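Local structure of major pollen allergen Pla l 1 (4Z8W) at residues 9-14 with 61-66. The protein is a secreted major pollen allergen of plantain, of the Ole e 1 family, and binds zinc. Residues are numbered along the deposited sequence; the frame is centred on the assembly and turned at random. Where two conformers were deposited one is given.
Sequences FHVEGE and GVYRLP
Residues 9-14 and 62-66 run antiparallel as neighbouring strands, their directions 161° apart. Val11 faces Leu65 in a hydrogen-bonded pair closed by Val11 N to Leu65 O (2.8 Å) and by the return bond from Leu65 N to Val11 O. The next such pair, Gly13 with Tyr63, is uneven: Tyr63 N reaches Gly13 O at 2.9 Å, whereas Gly13 N to Tyr63 O is weak at 3.4 Å. The Tyr63 ring folds back over this glycine because CG sits between the backbone N and the carbonyl carbon (chi1 50°), and Gly13 CA makes a CH-pi contact over the ring face, 4.0 Å from its centroid. Beyond the ring, one water accepts from Tyr63 OH and donates to Glu14 O, tying the end of the side chain to the opposite strand. Strand 8-18 also pairs in parallel with strand 114-123, and Val11, Tyr63 and Leu65 turn to the buried side, toward Ile76 and Ile53 of the other sheet, consistent with a transthyretin-like beta-sandwich. On the outer side His10, Glu12, Glu14, Val62, Arg64 and Pro66 line up. Extended from CG to NE, with CG anti to the backbone N, Arg64 lays its guanidinium flat on the His10 ring, planes 12° apart and centres 4.1 Å. From the edge of the same group, NH1 gives a salt bridge to Glu12 OE2 (2.8 Å), entering from above the carboxylate plane; stack and bridge together probably restrict the rotation of the guanidinium. Glu12 CG packs on Val62 CG1 at 3.7 Å, while Pro66 CB touches the imidazole at His10 NE2 (3.7 Å).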
loop_
_atom_site.group_PDB
_atom_site.type_symbol
_atom_site.label_atom_id
_atom_site.label_comp_id
_atom_site.label_asym_id
_atom_site.label_seq_id
_atom_site.Cartn_x
_atom_site.Cartn_y
_atom_site.Cartn_z
ATOM N N PHE A 9 14.379 -1.297 9.345
ATOM C CA PHE A 9 13.980 -1.279 7.948
ATOM C C PHE A 9 13.141 -0.014 7.664
ATOM O O PHE A 9 12.589 0.592 8.583
ATOM C CB PHE A 9 13.122 -2.523 7.654
ATOM C CG PHE A 9 13.905 -3.845 7.642
ATOM C CD1 PHE A 9 14.772 -4.177 6.573
ATOM C CD2 PHE A 9 13.700 -4.794 8.645
ATOM C CE1 PHE A 9 15.466 -5.392 6.554
ATOM C CE2 PHE A 9 14.393 -6.032 8.629
ATOM C CZ PHE A 9 15.270 -6.338 7.580
ATOM N N HIS A 10 13.033 0.336 6.384
ATOM C CA HIS A 10 11.955 1.225 5.900
ATOM C C HIS A 10 11.158 0.521 4.773
ATOM O O HIS A 10 11.717 0.011 3.836
ATOM C CB HIS A 10 12.528 2.592 5.445
ATOM C CG HIS A 10 13.041 3.437 6.589
ATOM N ND1 HIS A 10 14.337 3.358 7.048
ATOM C CD2 HIS A 10 12.417 4.350 7.381
ATOM C CE1 HIS A 10 14.499 4.179 8.070
ATOM N NE2 HIS A 10 13.341 4.786 8.301
ATOM N N VAL A 11 9.831 0.518 4.873
ATOM C CA VAL A 11 9.085 -0.063 3.804
ATOM C C VAL A 11 8.580 1.048 2.904
ATOM O O VAL A 11 7.818 1.892 3.372
ATOM C CB VAL A 11 7.940 -0.862 4.388
ATOM C CG1 VAL A 11 7.075 -1.376 3.245
ATOM C CG2 VAL A 11 8.526 -2.018 5.226
ATOM N N GLU A 12 8.902 0.980 1.619
ATOM C CA GLU A 12 8.562 2.101 0.745
ATOM C C GLU A 12 7.618 1.662 -0.351
ATOM O O GLU A 12 7.805 0.609 -0.949
ATOM C CB GLU A 12 9.821 2.653 0.118
ATOM C CG GLU A 12 9.779 4.152 0.045
ATOM C CD GLU A 12 11.165 4.744 -0.167
ATOM O OE1 GLU A 12 11.720 4.432 -1.221
ATOM O OE2 GLU A 12 11.639 5.530 0.690
ATOM N N GLY A 13 6.583 2.455 -0.605
ATOM C CA GLY A 13 5.666 2.143 -1.708
ATOM C C GLY A 13 4.935 3.420 -2.105
ATOM O O GLY A 13 5.126 4.466 -1.512
ATOM N N GLU A 14 4.119 3.294 -3.143
ATOM C CA GLU A 14 3.350 4.419 -3.702
ATOM C C GLU A 14 1.830 4.258 -3.551
ATOM O O GLU A 14 1.338 3.119 -3.572
ATOM C CB GLU A 14 3.674 4.587 -5.198
ATOM C CG GLU A 14 5.081 5.089 -5.519
ATOM C CD GLU A 14 6.101 3.966 -5.463
ATOM O OE1 GLU A 14 6.004 3.032 -6.298
ATOM O OE2 GLU A 14 7.002 4.014 -4.602
ATOM N N GLY A 61 3.361 10.855 -3.566
ATOM C CA GLY A 61 2.474 9.700 -3.221
ATOM C C GLY A 61 3.272 8.515 -2.640
ATOM O O GLY A 61 2.853 7.356 -2.780
ATOM N N VAL A 62 4.404 8.790 -1.984
ATOM C CA VAL A 62 5.326 7.710 -1.464
ATOM C C VAL A 62 5.245 7.657 0.028
ATOM O O VAL A 62 5.325 8.698 0.697
ATOM C CB VAL A 62 6.805 7.985 -1.847
ATOM C CG1 VAL A 62 7.746 6.870 -1.353
ATOM C CG2 VAL A 62 6.947 8.130 -3.357
ATOM N N TYR A 63 5.053 6.461 0.610
ATOM C CA TYR A 63 5.120 6.399 2.063
ATOM C C TYR A 63 6.466 5.706 2.417
ATOM O O TYR A 63 7.068 5.048 1.581
ATOM C CB TYR A 63 3.947 5.615 2.722
ATOM C CG TYR A 63 3.696 4.205 2.081
ATOM C CD1 TYR A 63 4.458 3.060 2.479
ATOM C CD2 TYR A 63 2.726 4.051 1.096
ATOM C CE1 TYR A 63 4.216 1.820 1.897
ATOM C CE2 TYR A 63 2.471 2.780 0.488
ATOM C CZ TYR A 63 3.215 1.697 0.889
ATOM O OH TYR A 63 2.977 0.471 0.340
ATOM N N ARG A 64 6.890 5.782 3.670
ATOM C CA ARG A 64 8.184 5.158 4.048
ATOM C C ARG A 64 8.037 4.886 5.513
ATOM O O ARG A 64 8.091 5.781 6.381
ATOM C CB ARG A 64 9.353 6.067 3.679
ATOM C CG ARG A 64 10.705 5.648 4.159
ATOM C CD ARG A 64 11.758 6.625 3.648
ATOM N NE ARG A 64 13.046 6.377 4.261
ATOM C CZ ARG A 64 13.983 5.613 3.702
ATOM N NH1 ARG A 64 13.764 5.030 2.510
ATOM N NH2 ARG A 64 15.136 5.422 4.332
ATOM N N LEU A 65 7.730 3.626 5.806
ATOM C CA LEU A 65 7.405 3.259 7.161
ATOM C C LEU A 65 8.635 2.687 7.847
ATOM O O LEU A 65 9.280 1.763 7.299
ATOM C CB LEU A 65 6.272 2.261 7.161
ATOM C CG LEU A 65 5.032 2.529 6.294
ATOM C CD1 LEU A 65 4.169 1.254 6.279
ATOM C CD2 LEU A 65 4.201 3.726 6.775
ATOM N N PRO A 66 8.991 3.233 9.035
ATOM C CA PRO A 66 10.229 2.751 9.730
ATOM C C PRO A 66 9.830 1.545 10.565
ATOM O O PRO A 66 8.873 1.602 11.302
ATOM C CB PRO A 66 10.609 3.955 10.647
ATOM C CG PRO A 66 9.349 4.741 10.808
ATOM C CD PRO A 66 8.264 4.224 9.868
HETATM O O HOH W 1 1.940 0.727 -2.127
#